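PDB 6IWR: N-acetylgalactosaminyltransferase 7 from Homo sapiens, which belongs to a family of glycosyltransferases that pair a GT-A type domain with a ricin-type beta-trefoil lectin domain. Local coordinates for residues Phe113-Val118 with His156-Ser161; Trp474-Gly479 with Asn592-Val597. All blocks are in the same frame, centred on the assembly; numbering follows the deposited sequence.

Interaction 1 of 2, residues Phe113-Val118 with His156-Ser161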
ATOM      1  N   PHE A 113     -16.400  -0.871  -8.612  1.00 37.96           N
ATOM      2  CA  PHE A 113     -16.825   0.500  -8.319  1.00 37.17           C
ATOM      3  C   PHE A 113     -16.003   1.236  -7.262  1.00 36.97           C
ATOM      4  O   PHE A 113     -16.030   2.470  -7.239  1.00 40.23           O
ATOM      5  CB  PHE A 113     -18.297   0.521  -7.870  1.00 35.21           C
ATOM      6  CG  PHE A 113     -19.239  -0.019  -8.896  1.00 35.41           C
ATOM      7  CD1 PHE A 113     -19.730   0.801  -9.900  1.00 35.02           C
ATOM      8  CD2 PHE A 113     -19.629  -1.345  -8.864  1.00 34.14           C
ATOM      9  CE1 PHE A 113     -20.579   0.317 -10.860  1.00 34.13           C
ATOM     10  CE2 PHE A 113     -20.476  -1.840  -9.826  1.00 33.25           C
ATOM     11  CZ  PHE A 113     -20.947  -1.009 -10.831  1.00 36.55           C
ATOM     12  N   GLY A 114     -15.282   0.537  -6.393  1.00 39.09           N
ATOM     13  CA  GLY A 114     -14.645   1.223  -5.293  1.00 36.32           C
ATOM     14  C   GLY A 114     -15.532   1.427  -4.090  1.00 35.89           C
ATOM     15  O   GLY A 114     -15.044   1.876  -3.048  1.00 37.63           O
ATOM     16  N   PHE A 115     -16.817   1.116  -4.198  1.00 34.74           N
ATOM     17  CA  PHE A 115     -17.723   1.090  -3.065  1.00 32.50           C
ATOM     18  C   PHE A 115     -18.294  -0.311  -2.908  1.00 36.38           C
ATOM     19  O   PHE A 115     -18.330  -1.108  -3.847  1.00 34.19           O
ATOM     20  CB  PHE A 115     -18.863   2.090  -3.233  1.00 31.60           C
ATOM     21  CG  PHE A 115     -18.405   3.459  -3.583  1.00 33.29           C
ATOM     22  CD1 PHE A 115     -17.443   4.096  -2.811  1.00 37.03           C
ATOM     23  CD2 PHE A 115     -18.925   4.120  -4.689  1.00 35.55           C
ATOM     24  CE1 PHE A 115     -17.012   5.377  -3.112  1.00 32.90           C
ATOM     25  CE2 PHE A 115     -18.482   5.408  -5.013  1.00 38.81           C
ATOM     26  CZ  PHE A 115     -17.527   6.035  -4.212  1.00 34.81           C
ATOM     27  N   ASN A 116     -18.703  -0.613  -1.685  1.00 34.00           N
ATOM     28  CA  ASN A 116     -19.429  -1.835  -1.375  1.00 31.20           C
ATOM     29  C   ASN A 116     -20.810  -1.700  -1.992  1.00 33.39           C
ATOM     30  O   ASN A 116     -21.739  -1.209  -1.355  1.00 32.14           O
ATOM     31  CB  ASN A 116     -19.512  -2.008   0.132  1.00 30.08           C
ATOM     32  CG  ASN A 116     -20.095  -3.319   0.536  1.00 33.44           C
ATOM     33  OD1 ASN A 116     -19.824  -3.802   1.643  1.00 31.28           O
ATOM     34  ND2 ASN A 116     -20.890  -3.927  -0.350  1.00 27.78           N
ATOM     35  N   MET A 117     -20.969  -2.143  -3.242  1.00 29.78           N
ATOM     36  CA  MET A 117     -22.265  -1.950  -3.880  1.00 28.80           C
ATOM     37  C   MET A 117     -23.300  -2.967  -3.419  1.00 31.18           C
ATOM     38  O   MET A 117     -24.505  -2.697  -3.523  1.00 32.11           O
ATOM     39  CB  MET A 117     -22.144  -1.997  -5.392  1.00 25.31           C
ATOM     40  CG  MET A 117     -21.508  -0.757  -5.974  1.00 36.76           C
ATOM     41  SD  MET A 117     -22.453   0.776  -5.774  1.00 35.16           S
ATOM     42  CE  MET A 117     -24.050   0.237  -6.376  1.00 34.88           C
ATOM     43  N   VAL A 118     -22.879  -4.138  -2.925  1.00 29.35           N
ATOM     44  CA  VAL A 118     -23.884  -5.059  -2.414  1.00 26.16           C
ATOM     45  C   VAL A 118     -24.571  -4.441  -1.206  1.00 29.10           C
ATOM     46  O   VAL A 118     -25.803  -4.482  -1.088  1.00 31.22           O
ATOM     47  CB  VAL A 118     -23.284  -6.448  -2.108  1.00 29.21           C
ATOM     48  CG1 VAL A 118     -21.946  -6.641  -2.804  1.00 30.42           C
ATOM     49  CG2 VAL A 118     -23.183  -6.713  -0.608  1.00 31.45           C
ATOM     50  N   HIS A 156     -19.441   9.257 -14.132  1.00 32.05           N
ATOM     51  CA  HIS A 156     -18.779   8.345 -15.063  1.00 32.25           C
ATOM     52  C   HIS A 156     -18.843   6.957 -14.444  1.00 32.00           C
ATOM     53  O   HIS A 156     -18.217   6.713 -13.410  1.00 33.60           O
ATOM     54  CB  HIS A 156     -17.331   8.777 -15.335  1.00 36.01           C
ATOM     55  CG  HIS A 156     -16.536   7.787 -16.136  1.00 37.96           C
ATOM     56  ND1 HIS A 156     -16.568   7.741 -17.516  1.00 41.91           N
ATOM     57  CD2 HIS A 156     -15.693   6.801 -15.747  1.00 37.95           C
ATOM     58  CE1 HIS A 156     -15.789   6.762 -17.940  1.00 40.51           C
ATOM     59  NE2 HIS A 156     -15.244   6.179 -16.886  1.00 40.72           N
ATOM     60  N   ASN A 157     -19.610   6.060 -15.056  1.00 32.17           N
ATOM     61  CA  ASN A 157     -19.639   4.649 -14.677  1.00 32.83           C
ATOM     62  C   ASN A 157     -20.084   4.429 -13.237  1.00 34.26           C
ATOM     63  O   ASN A 157     -19.817   3.373 -12.659  1.00 31.78           O
ATOM     64  CB  ASN A 157     -18.282   3.992 -14.917  1.00 32.53           C
ATOM     65  CG  ASN A 157     -18.083   3.609 -16.369  1.00 40.18           C
ATOM     66  OD1 ASN A 157     -19.005   3.728 -17.194  1.00 37.65           O
ATOM     67  ND2 ASN A 157     -16.886   3.133 -16.696  1.00 38.99           N
ATOM     68  N   GLU A 158     -20.802   5.395 -12.668  1.00 33.72           N
ATOM     69  CA  GLU A 158     -21.265   5.287 -11.293  1.00 29.71           C
ATOM     70  C   GLU A 158     -22.198   4.092 -11.111  1.00 30.21           C
ATOM     71  O   GLU A 158     -22.926   3.691 -12.026  1.00 29.92           O
ATOM     72  CB  GLU A 158     -21.979   6.575 -10.890  1.00 27.81           C
ATOM     73  CG  GLU A 158     -22.306   6.678  -9.419  1.00 30.10           C
ATOM     74  CD  GLU A 158     -21.071   6.941  -8.553  1.00 39.18           C
ATOM     75  OE1 GLU A 158     -20.042   7.436  -9.084  1.00 39.08           O
ATOM     76  OE2 GLU A 158     -21.137   6.646  -7.335  1.00 39.18           O
ATOM     77  N   GLY A 159     -22.153   3.511  -9.916  1.00 32.79           N
ATOM     78  CA  GLY A 159     -23.103   2.466  -9.583  1.00 32.60           C
ATOM     79  C   GLY A 159     -24.523   3.008  -9.539  1.00 32.22           C
ATOM     80  O   GLY A 159     -24.771   4.129  -9.087  1.00 31.83           O
ATOM     81  N   TRP A 160     -25.468   2.194 -10.002  1.00 28.03           N
ATOM     82  CA  TRP A 160     -26.842   2.665 -10.140  1.00 28.03           C
ATOM     83  C   TRP A 160     -27.403   3.199  -8.820  1.00 28.79           C
ATOM     84  O   TRP A 160     -28.002   4.279  -8.769  1.00 29.48           O
ATOM     85  CB  TRP A 160     -27.708   1.528 -10.669  1.00 30.78           C
ATOM     86  CG  TRP A 160     -29.153   1.823 -10.641  1.00 27.61           C
ATOM     87  CD1 TRP A 160     -30.009   1.624  -9.604  1.00 25.07           C
ATOM     88  CD2 TRP A 160     -29.927   2.385 -11.711  1.00 29.68           C
ATOM     89  NE1 TRP A 160     -31.275   2.031  -9.966  1.00 31.31           N
ATOM     90  CE2 TRP A 160     -31.244   2.505 -11.255  1.00 29.05           C
ATOM     91  CE3 TRP A 160     -29.625   2.800 -13.011  1.00 32.76           C
ATOM     92  CZ2 TRP A 160     -32.263   3.030 -12.049  1.00 32.32           C
ATOM     93  CZ3 TRP A 160     -30.642   3.309 -13.800  1.00 30.53           C
ATOM     94  CH2 TRP A 160     -31.939   3.416 -13.319  1.00 29.34           C
ATOM     95  N   SER A 161     -27.241   2.452  -7.744  1.00 27.03           N
ATOM     96  CA  SER A 161     -27.923   2.833  -6.523  1.00 23.79           C
ATOM     97  C   SER A 161     -27.244   4.004  -5.835  1.00 26.11           C
ATOM     98  O   SER A 161     -27.929   4.819  -5.209  1.00 29.29           O
ATOM     99  CB  SER A 161     -28.035   1.626  -5.585  1.00 26.40           C
ATOM    100  OG  SER A 161     -26.791   1.274  -5.010  1.00 29.02           O
TER

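Interaction 2 of 2, residues Trp474-Gly479 with Asn592-Val597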
ATOM      1  N   TRP A 474      18.356  19.825  -7.727  1.00 28.97           N
ATOM      2  CA  TRP A 474      17.318  18.804  -7.732  1.00 30.04           C
ATOM      3  C   TRP A 474      17.587  17.850  -8.886  1.00 30.18           C
ATOM      4  O   TRP A 474      18.274  18.191  -9.851  1.00 29.76           O
ATOM      5  CB  TRP A 474      15.911  19.417  -7.848  1.00 31.52           C
ATOM      6  CG  TRP A 474      15.696  20.157  -9.137  1.00 27.07           C
ATOM      7  CD1 TRP A 474      16.030  21.454  -9.412  1.00 30.12           C
ATOM      8  CD2 TRP A 474      15.128  19.631 -10.331  1.00 28.79           C
ATOM      9  NE1 TRP A 474      15.696  21.773 -10.703  1.00 28.49           N
ATOM     10  CE2 TRP A 474      15.143  20.667 -11.294  1.00 29.39           C
ATOM     11  CE3 TRP A 474      14.606  18.382 -10.687  1.00 31.13           C
ATOM     12  CZ2 TRP A 474      14.650  20.491 -12.592  1.00 28.86           C
ATOM     13  CZ3 TRP A 474      14.111  18.209 -11.981  1.00 31.08           C
ATOM     14  CH2 TRP A 474      14.133  19.261 -12.912  1.00 33.60           C
ATOM     15  N   GLY A 475      17.035  16.649  -8.779  1.00 27.55           N
ATOM     16  CA  GLY A 475      17.106  15.695  -9.867  1.00 28.36           C
ATOM     17  C   GLY A 475      17.304  14.268  -9.389  1.00 31.61           C
ATOM     18  O   GLY A 475      17.047  13.949  -8.216  1.00 25.93           O
ATOM     19  N   GLU A 476      17.727  13.395 -10.305  1.00 28.58           N
ATOM     20  CA  GLU A 476      18.258  12.098  -9.920  1.00 28.25           C
ATOM     21  C   GLU A 476      19.543  12.287  -9.112  1.00 26.21           C
ATOM     22  O   GLU A 476      20.278  13.270  -9.284  1.00 27.01           O
ATOM     23  CB  GLU A 476      18.548  11.254 -11.163  1.00 25.89           C
ATOM     24  CG  GLU A 476      19.739  11.759 -11.979  1.00 25.09           C
ATOM     25  CD  GLU A 476      20.040  10.930 -13.214  1.00 33.38           C
ATOM     26  OE1 GLU A 476      21.085  11.186 -13.851  1.00 34.11           O
ATOM     27  OE2 GLU A 476      19.263  10.017 -13.552  1.00 36.66           O
ATOM     28  N   ILE A 477      19.809  11.343  -8.223  1.00 22.12           N
ATOM     29  CA  ILE A 477      21.090  11.260  -7.540  1.00 24.66           C
ATOM     30  C   ILE A 477      21.783  10.025  -8.096  1.00 26.15           C
ATOM     31  O   ILE A 477      21.529   8.894  -7.662  1.00 25.24           O
ATOM     32  CB  ILE A 477      20.941  11.209  -6.019  1.00 24.27           C
ATOM     33  CG1 ILE A 477      20.225  12.473  -5.534  1.00 28.08           C
ATOM     34  CG2 ILE A 477      22.316  11.118  -5.370  1.00 26.74           C
ATOM     35  CD1 ILE A 477      19.948  12.512  -4.023  1.00 28.30           C
ATOM     36  N   ARG A 478      22.639  10.240  -9.083  1.00 24.66           N
ATOM     37  CA  ARG A 478      23.223   9.172  -9.871  1.00 23.69           C
ATOM     38  C   ARG A 478      24.656   8.930  -9.433  1.00 28.00           C
ATOM     39  O   ARG A 478      25.377   9.862  -9.083  1.00 32.26           O
ATOM     40  CB  ARG A 478      23.172   9.527 -11.359  1.00 27.67           C
ATOM     41  CG  ARG A 478      23.878   8.546 -12.268  1.00 28.95           C
ATOM     42  CD  ARG A 478      23.987   9.133 -13.653  1.00 25.38           C
ATOM     43  NE  ARG A 478      22.683   9.133 -14.301  1.00 30.86           N
ATOM     44  CZ  ARG A 478      22.263   8.218 -15.175  1.00 30.65           C
ATOM     45  NH1 ARG A 478      21.041   8.312 -15.698  1.00 29.22           N
ATOM     46  NH2 ARG A 478      23.047   7.207 -15.510  1.00 23.92           N
ATOM     47  N   GLY A 479      25.068   7.666  -9.449  1.00 29.99           N
ATOM     48  CA  GLY A 479      26.455   7.342  -9.135  1.00 27.96           C
ATOM     49  C   GLY A 479      27.378   7.794 -10.254  1.00 32.52           C
ATOM     50  O   GLY A 479      27.173   7.449 -11.427  1.00 31.74           O
ATOM     51  N   ASN A 592      21.420  15.406 -11.313  1.00 27.03           N
ATOM     52  CA  ASN A 592      21.059  15.853 -12.645  1.00 27.99           C
ATOM     53  C   ASN A 592      19.574  16.128 -12.681  1.00 26.04           C
ATOM     54  O   ASN A 592      18.776  15.325 -12.179  1.00 29.18           O
ATOM     55  CB  ASN A 592      21.442  14.797 -13.673  1.00 30.11           C
ATOM     56  CG  ASN A 592      22.853  14.367 -13.513  1.00 28.33           C
ATOM     57  OD1 ASN A 592      23.739  15.205 -13.534  1.00 30.74           O
ATOM     58  ND2 ASN A 592      23.081  13.074 -13.276  1.00 31.57           N
ATOM     59  N   ASN A 593      19.214  17.266 -13.256  1.00 23.04           N
ATOM     60  CA  ASN A 593      17.803  17.549 -13.464  1.00 29.92           C
ATOM     61  C   ASN A 593      17.216  16.504 -14.383  1.00 35.76           C
ATOM     62  O   ASN A 593      17.800  16.155 -15.412  1.00 40.02           O
ATOM     63  CB  ASN A 593      17.579  18.928 -14.084  1.00 29.11           C
ATOM     64  CG  ASN A 593      18.036  20.053 -13.197  1.00 28.54           C
ATOM     65  OD1 ASN A 593      18.349  21.126 -13.696  1.00 25.15           O
ATOM     66  ND2 ASN A 593      18.098  19.815 -11.886  1.00 26.32           N
ATOM     67  N   ILE A 594      16.062  16.001 -14.003  1.00 37.96           N
ATOM     68  CA  ILE A 594      15.263  15.182 -14.887  1.00 39.10           C
ATOM     69  C   ILE A 594      14.153  16.058 -15.448  1.00 43.14           C
ATOM     70  O   ILE A 594      13.369  16.650 -14.700  1.00 39.11           O
ATOM     71  CB  ILE A 594      14.713  13.961 -14.149  1.00 36.40           C
ATOM     72  CG1 ILE A 594      15.899  13.181 -13.604  1.00 37.13           C
ATOM     73  CG2 ILE A 594      13.926  13.104 -15.102  1.00 39.87           C
ATOM     74  CD1 ILE A 594      16.928  12.889 -14.657  1.00 37.42           C
ATOM     75  N   HIS A 595      14.116  16.173 -16.769  1.00 53.57           N
ATOM     76  CA  HIS A 595      13.134  16.993 -17.459  1.00 62.46           C
ATOM     77  C   HIS A 595      12.049  16.106 -18.045  1.00 61.47           C
ATOM     78  O   HIS A 595      12.338  15.103 -18.703  1.00 59.02           O
ATOM     79  CB  HIS A 595      13.783  17.832 -18.561  1.00 60.64           C
ATOM     80  CG  HIS A 595      14.271  19.167 -18.094  1.00 61.90           C
ATOM     81  ND1 HIS A 595      14.622  19.418 -16.784  1.00 54.48           N
ATOM     82  CD2 HIS A 595      14.470  20.326 -18.764  1.00 68.17           C
ATOM     83  CE1 HIS A 595      15.023  20.671 -16.668  1.00 53.70           C
ATOM     84  NE2 HIS A 595      14.940  21.246 -17.855  1.00 66.30           N
ATOM     85  N   SER A 596      10.808  16.475 -17.778  1.00 67.68           N
ATOM     86  CA  SER A 596       9.626  15.806 -18.297  1.00 71.80           C
ATOM     87  C   SER A 596       9.051  16.674 -19.412  1.00 73.15           C
ATOM     88  O   SER A 596       8.710  17.838 -19.174  1.00 72.82           O
ATOM     89  CB  SER A 596       8.608  15.599 -17.173  1.00 69.21           C
ATOM     90  OG  SER A 596       9.086  16.169 -15.955  1.00 65.04           O
ATOM     91  N   VAL A 597       8.956  16.126 -20.624  1.00 72.98           N
ATOM     92  CA  VAL A 597       8.371  16.880 -21.739  1.00 69.89           C
ATOM     93  C   VAL A 597       6.916  16.484 -21.983  1.00 71.30           C
ATOM     94  O   VAL A 597       6.019  16.825 -21.212  1.00 66.74           O
ATOM     95  CB  VAL A 597       9.167  16.702 -23.044  1.00 67.95           C
ATOM     96  CG1 VAL A 597       8.518  17.522 -24.135  1.00 55.58           C
ATOM     97  CG2 VAL A 597      10.642  17.090 -22.867  1.00 66.30           C
TER

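Interaction 1 of 2, residues Phe113-Val118 with His156-Ser161
Phe113 and Met117 converge on the backbone of Gly159, with CE1 of Phe113 3.6 Å from the Gly159 CA and CE of Met117 4.0 Å from that same CA. Lacking a side chain, Gly159 can be approached by both. Phe113 also turns a ring edge, near the ring plane, toward the carbonyl of Asn157, its CE1 lying 3.6 Å from Asn157 O. The Met117 chain bends at both chi2 and chi3, and this carries the methyl past Gly159 to a distance of 3.2 Å between its CE and Ser161 OG. Phe115 adds a second ring-edge contact, CE2 to Glu158 OE2 at 3.7 Å, with ring and carboxylate planes turned 44° apart. Glu158 starts out pointing away from residues 113-118, but CG anti to the backbone N (chi1 -170°) and a bend at chi2 (73°) bring its carboxylate back to the ring.

In the second shell, Thr162 bonds Glu158 OE2 through its hydroxyl, while Ser120 and Asp121 hydrogen-bond the Ser161 hydroxyl. Lys191 makes a cation-pi contact with Phe113. Gly114, with positive phi, ends helix 103-113. Asn116 and Gly159 occupy the N-cap positions of helices 117-122 and 160-173, the latter following strand 149-155 in a beta-alpha unit of the GT-A fold. The Phe115 side chain lies about 7 Å from the manganese ion. With no hydrogen bond between the two segments, they associate through van der Waals contact and ring edges near oxygens, which may add a weak electrostatic attraction, while the polar groups keep their stronger bonds for neighbouring residues.

Interaction 2 of 2, residues Trp474-Gly479 with Asn592-Val597
Asn593 lays its side-chain amide over one face of the Trp474 indole, the two planes only 12° apart. ND2 sits 3.1 Å from Trp474 CE2 and also makes a weak hydrogen bond to Trp474 O, and the Asn593 CB makes a CH-pi contact 3.9 Å from the centroid of the six-membered ring. At the indole edge, in its plane, lies the carbonyl oxygen of Ile594. With CG between its backbone N and carbonyl carbon (chi1 63°), Trp474 brings its ring back to this part of the chain.

Backbone bonding pairs Glu476 with Asn592 as an antiparallel hydrogen-bonded pair: Asn592 N donates to Glu476 O at 3.2 Å, while the return bond, Glu476 N to Asn592 O, is weak and doubtful.

Among the polar side chains, Asn592 ND2 reaches the anti lone pair of Glu476 OE1 at 2.8 Å, nearly straight (161°). Within 474-479, Arg478 forms a side-on salt bridge, NE meeting OE1 from above the carboxylate plane at 2.6 Å and NH1 using the syn lone pair of OE2.

Strand 476-479 thus pairs with 589-592, the chain's last strand, an early-to-late closure consistent with a beta-trefoil. Two donors on OE1 and a bidentate arginine would fix the carboxylate's rotation and probably favour its charged form.

How the interactions relate
The two contacts lie in different parts of the chain, their centres about 41 Å apart and nearest atoms about 24 Å apart, and they share no helix or strand. Interaction 1 is buried, setting residues 113-118 against a GT-A loop and helix start; interaction 2 is partly buried, with exposed residues at its edge, and ties residues 592-595, near the C-terminus, to an early strand of the lectin part. Their chemistry follows this division. The first relies on aromatic and thioether surface against loop backbone, polar atoms being served by the surroundings, whereas the second combines strand pairing, a carboxylate network and an amide-indole stack within its own segments.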